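Local coordinates for phospholipase A1 (Streptomyces albidoflavus, PDB 4HYQ), which hydrolyses the ester bond at the sn-1 position of glycerophospholipids, releasing a fatty acid, as a GDSL-type lipase of the SGNH hydrolase clan, at residues A[90-93]-A[94-98]; A[100-103]-A[104-108]. All blocks are in the same frame, centred on the assembly; numbering follows the deposited sequence.

Interaction 1: A[90-93]-A[94-98]; sequences VMTT and CVLQS
Four successive i to i+4 backbone hydrogen bonds, Cys-94 N to Val-90 O, Val-95 N to Met-91 O, Leu-96 N to Thr-92 O and Gln-97 N to Thr-93 O, join 90-93 to 94-98 as the last turns of an alpha-helix. The helix, 87-96, belongs to the alpha/beta fold of the SGNH hydrolases, and Gln-97 is where helical backbone angles are lost. Its N-H still reaches back to Thr-93 O at 2.8 Å, but this final bond is the most bent of the four, with an N-H...O angle of 138°. On the solvent-facing side, the methyl Thr-92 CG2 lies 3.8 Å from Leu-96 CD1, the two side chains crossing at a slant. Thr-93 repeats the pattern one residue on, at the border with helix 99-115 beside Arg-105: its CG2 stands anti to the backbone N and leans toward the C-terminal end of the helix, where it meets the amide oxygen Gln-97 OE1 at 3.5 Å, a van der Waals contact. The threonine hydroxyls turn the other way, each hydrogen-bonded to a carbonyl one turn back, Thr-92 OG1 to Ala-88 O and Thr-93 OG1 to Asp-89 O, so these polar groups are satisfied within the helix itself. The buried residues are largely apolar. Val-90 packs on Val-106, Ala-109 and the side chain of Arg-105, while Met-91 packs on Phe-145 and Tyr-217 from loops and lies near a bound pentaethylene glycol, probably from the crystallisation liquor. Cys-94 is tied to Cys-102 by a disulfide. With chi1 at -69°, its sulfur swings back over the preceding turn, placing SG 3.3 Å from Val-90 O and 4.1 Å from Val-90 CG1.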
loop_
_atom_site.group_PDB
_atom_site.type_symbol
_atom_site.label_atom_id
_atom_site.label_comp_id
_atom_site.label_asym_id
_atom_site.label_seq_id
_atom_site.Cartn_x
_atom_site.Cartn_y
_atom_site.Cartn_z
ATOM N N VAL A 90 7.184 -0.649 -13.410
ATOM C CA VAL A 90 6.769 -1.941 -13.952
ATOM C C VAL A 90 5.427 -1.787 -14.667
ATOM O O VAL A 90 5.249 -2.266 -15.797
ATOM C CB VAL A 90 6.620 -3.003 -12.836
ATOM C CG1 VAL A 90 5.904 -4.237 -13.369
ATOM C CG2 VAL A 90 8.014 -3.381 -12.292
ATOM N N MET A 91 4.484 -1.113 -14.017
ATOM C CA MET A 91 3.169 -0.943 -14.629
ATOM C C MET A 91 3.252 -0.099 -15.905
ATOM O O MET A 91 2.560 -0.388 -16.876
ATOM C CB MET A 91 2.179 -0.325 -13.634
ATOM C CG MET A 91 1.929 -1.184 -12.387
ATOM S SD MET A 91 1.842 -2.969 -12.733
ATOM C CE MET A 91 0.268 -3.108 -13.464
ATOM N N THR A 92 4.101 0.925 -15.920
ATOM C CA THR A 92 4.249 1.749 -17.119
ATOM C C THR A 92 4.773 0.865 -18.253
ATOM O O THR A 92 4.294 0.935 -19.385
ATOM C CB THR A 92 5.222 2.922 -16.871
ATOM O OG1 THR A 92 4.681 3.764 -15.846
ATOM C CG2 THR A 92 5.430 3.746 -18.144
ATOM N N THR A 93 5.754 0.020 -17.942
ATOM C CA THR A 93 6.322 -0.876 -18.941
ATOM C C THR A 93 5.284 -1.857 -19.475
ATOM O O THR A 93 5.179 -2.074 -20.687
ATOM C CB THR A 93 7.510 -1.664 -18.347
ATOM O OG1 THR A 93 8.553 -0.741 -18.010
ATOM C CG2 THR A 93 8.037 -2.703 -19.344
ATOM N N CYS A 94 4.500 -2.440 -18.577
ATOM C CA CYS A 94 3.500 -3.411 -18.984
ATOM C C CYS A 94 2.375 -2.794 -19.813
ATOM O O CYS A 94 1.822 -3.446 -20.700
ATOM C CB CYS A 94 2.928 -4.110 -17.754
ATOM S SG CYS A 94 4.174 -5.202 -16.986
ATOM N N VAL A 95 2.031 -1.547 -19.527
ATOM C CA VAL A 95 0.971 -0.889 -20.273
ATOM C C VAL A 95 1.424 -0.412 -21.654
ATOM O O VAL A 95 0.729 -0.616 -22.649
ATOM C CB VAL A 95 0.408 0.306 -19.469
ATOM C CG1 VAL A 95 -0.488 1.188 -20.351
ATOM C CG2 VAL A 95 -0.399 -0.226 -18.286
ATOM N N LEU A 96 2.609 0.183 -21.715
ATOM C CA LEU A 96 3.117 0.747 -22.961
ATOM C C LEU A 96 4.027 -0.106 -23.831
ATOM O O LEU A 96 4.321 0.288 -24.968
ATOM C CB LEU A 96 3.826 2.062 -22.652
ATOM C CG LEU A 96 2.936 3.091 -21.946
ATOM C CD1 LEU A 96 3.767 4.292 -21.563
ATOM C CD2 LEU A 96 1.783 3.496 -22.864
ATOM N N GLN A 97 4.491 -1.244 -23.325
ATOM C CA GLN A 97 5.372 -2.093 -24.128
ATOM C C GLN A 97 4.763 -3.466 -24.436
ATOM O O GLN A 97 3.554 -3.659 -24.285
ATOM C CB GLN A 97 6.743 -2.204 -23.442
ATOM C CG GLN A 97 7.334 -0.826 -23.106
ATOM C CD GLN A 97 8.776 -0.881 -22.627
ATOM O OE1 GLN A 97 9.350 -1.954 -22.484
ATOM N NE2 GLN A 97 9.369 0.289 -22.393
ATOM N N SER A 98 5.579 -4.413 -24.883
ATOM C CA SER A 98 5.071 -5.740 -25.241
ATOM C C SER A 98 4.967 -6.668 -24.040
ATOM O O SER A 98 5.537 -6.395 -22.988
ATOM C CB SER A 98 5.989 -6.398 -26.269
ATOM O OG SER A 98 7.134 -6.943 -25.624
#

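Interaction 2: A[100-103]-A[104-108]; sequences ANCI and ARVNT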
loop_
_atom_site.group_PDB
_atom_site.type_symbol
_atom_site.label_atom_id
_atom_site.label_comp_id
_atom_site.label_asym_id
_atom_site.label_seq_id
_atom_site.Cartn_x
_atom_site.Cartn_y
_atom_site.Cartn_z
ATOM N N ALA A 100 6.392 -9.452 -23.606
ATOM C CA ALA A 100 7.742 -9.893 -23.290
ATOM C C ALA A 100 8.474 -8.869 -22.434
ATOM O O ALA A 100 9.178 -9.224 -21.481
ATOM C CB ALA A 100 8.524 -10.134 -24.565
ATOM N N ASN A 101 8.324 -7.598 -22.789
ATOM C CA ASN A 101 8.974 -6.528 -22.046
ATOM C C ASN A 101 8.398 -6.479 -20.643
ATOM O O ASN A 101 9.115 -6.218 -19.674
ATOM C CB ASN A 101 8.738 -5.167 -22.697
ATOM C CG ASN A 101 9.390 -5.033 -24.063
ATOM O OD1 ASN A 101 10.547 -5.427 -24.276
ATOM N ND2 ASN A 101 8.662 -4.448 -24.989
ATOM N N CYS A 102 7.090 -6.696 -20.548
ATOM C CA CYS A 102 6.403 -6.673 -19.265
ATOM C C CYS A 102 6.934 -7.765 -18.346
ATOM O O CYS A 102 7.274 -7.495 -17.193
ATOM C CB CYS A 102 4.896 -6.842 -19.471
ATOM S SG CYS A 102 3.877 -6.965 -17.957
ATOM N N ILE A 103 7.028 -8.987 -18.866
ATOM C CA ILE A 103 7.518 -10.122 -18.074
ATOM C C ILE A 103 8.929 -9.904 -17.566
ATOM O O ILE A 103 9.226 -10.144 -16.385
ATOM C CB ILE A 103 7.505 -11.427 -18.894
ATOM C CG1 ILE A 103 6.092 -11.702 -19.411
ATOM C CG2 ILE A 103 8.038 -12.579 -18.057
ATOM C CD1 ILE A 103 5.014 -11.689 -18.357
ATOM N N ALA A 104 9.803 -9.462 -18.461
ATOM C CA ALA A 104 11.185 -9.204 -18.108
ATOM C C ALA A 104 11.269 -8.153 -17.004
ATOM O O ALA A 104 12.012 -8.321 -16.035
ATOM C CB ALA A 104 11.957 -8.740 -19.337
ATOM N N ARG A 105 10.517 -7.064 -17.148
ATOM C CA ARG A 105 10.541 -6.018 -16.133
ATOM C C ARG A 105 9.975 -6.519 -14.802
ATOM O O ARG A 105 10.494 -6.187 -13.729
ATOM C CB ARG A 105 9.750 -4.793 -16.604
ATOM C CG ARG A 105 9.800 -3.635 -15.633
ATOM C CD ARG A 105 11.179 -2.990 -15.608
ATOM N NE ARG A 105 11.330 -1.990 -14.555
ATOM C CZ ARG A 105 11.468 -2.269 -13.259
ATOM N NH1 ARG A 105 11.470 -3.528 -12.842
ATOM N NH2 ARG A 105 11.632 -1.284 -12.381
ATOM N N VAL A 106 8.907 -7.304 -14.869
ATOM C CA VAL A 106 8.310 -7.855 -13.656
ATOM C C VAL A 106 9.349 -8.742 -12.967
ATOM O O VAL A 106 9.500 -8.699 -11.749
ATOM C CB VAL A 106 7.079 -8.744 -13.958
ATOM C CG1 VAL A 106 6.721 -9.564 -12.730
ATOM C CG2 VAL A 106 5.881 -7.887 -14.360
ATOM N N ASN A 107 10.062 -9.551 -13.747
ATOM C CA ASN A 107 11.050 -10.449 -13.151
ATOM C C ASN A 107 12.187 -9.715 -12.464
ATOM O O ASN A 107 12.700 -10.173 -11.437
ATOM C CB ASN A 107 11.598 -11.427 -14.197
ATOM C CG ASN A 107 10.587 -12.481 -14.585
ATOM O OD1 ASN A 107 9.638 -12.746 -13.848
ATOM N ND2 ASN A 107 10.791 -13.107 -15.740
ATOM N N THR A 108 12.585 -8.576 -13.021
ATOM C CA THR A 108 13.639 -7.783 -12.412
ATOM C C THR A 108 13.123 -7.241 -11.075
ATOM O O THR A 108 13.866 -7.187 -10.091
ATOM C CB THR A 108 14.067 -6.610 -13.325
ATOM O OG1 THR A 108 14.742 -7.126 -14.476
ATOM C CG2 THR A 108 14.998 -5.674 -12.591
#
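Cys-102 and Val-106 meet one turn apart near the start of helix 99-115, an alpha-helix of the SGNH hydrolase fold, and the contact between 100-103 and 104-108 illustrates how a single buried flank can face two neighbouring helices at once, 87-96 and 158-181. The hydrogen bonding is that of the backbone: Ala-104 N to Ala-100 O, Arg-105 N to Asn-101 O, Val-106 N to Cys-102 O and Asn-107 N to Ile-103 O. All four are fairly straight, from 169° at Ala-104 N to 156° at Asn-107 N, and no fraying is evident. The carbonyl of Ala-104 carries the series forward, accepting Thr-108 N at 3.1 Å and, weakly, the hydroxyl Thr-108 OG1 at 3.4 Å.

The apolar contact lies on the buried flank, where Cys-102 SG and Val-106 CG2 approach to 4.2 Å. Helix 158-181 covers the same flank: there Cys-102 meets Glu-160, Ile-103 meets Ala-163 and Val-106 meets Ala-167.

Charge enters through Arg-105. Its CB sits 3.4 Å from Asn-101 O, but the chain then bends at chi2 (71°) and carries the guanidinium group away from 100-103; there NE makes a salt bridge with Asp-89 OD2, tying the head of this helix to helix 87-96.

Van der Waals contacts between polar and apolar groups make up the rest. The methyl Val-106 CG2 rests a close 3.2 Å from the carbonyl oxygen Cys-102 O. On the partly solvent-facing side Ile-103 and Asn-107 run alongside each other in the same direction. The Asn-107 carboxamide folds back over the preceding turn: CG lies 3.2 Å from Ile-103 O, and ND2 touches the methyl Ile-103 CG2 at 3.6 Å.

Followed from the N terminus, the chain completes interaction 1 before interaction 2 begins, so the two stand in series, neither nesting nor crossing; each joins adjoining turns of one helix and closes no longer loop. Between them the short connection at 97-98 reverses the chain into a helical hairpin, bringing the centres of the contacts to 9 Å. The disulfide Cys-94 SG to Cys-102 SG, 2.0 Å long, closes the loop around this reversal. Beyond it, Val-90 CG1 meets Val-106 CG2 at 3.8 Å, extending the interface. Helix 87-96, which follows strand 73-79, is thereby fastened to helix 99-115, itself packed on helix 158-181.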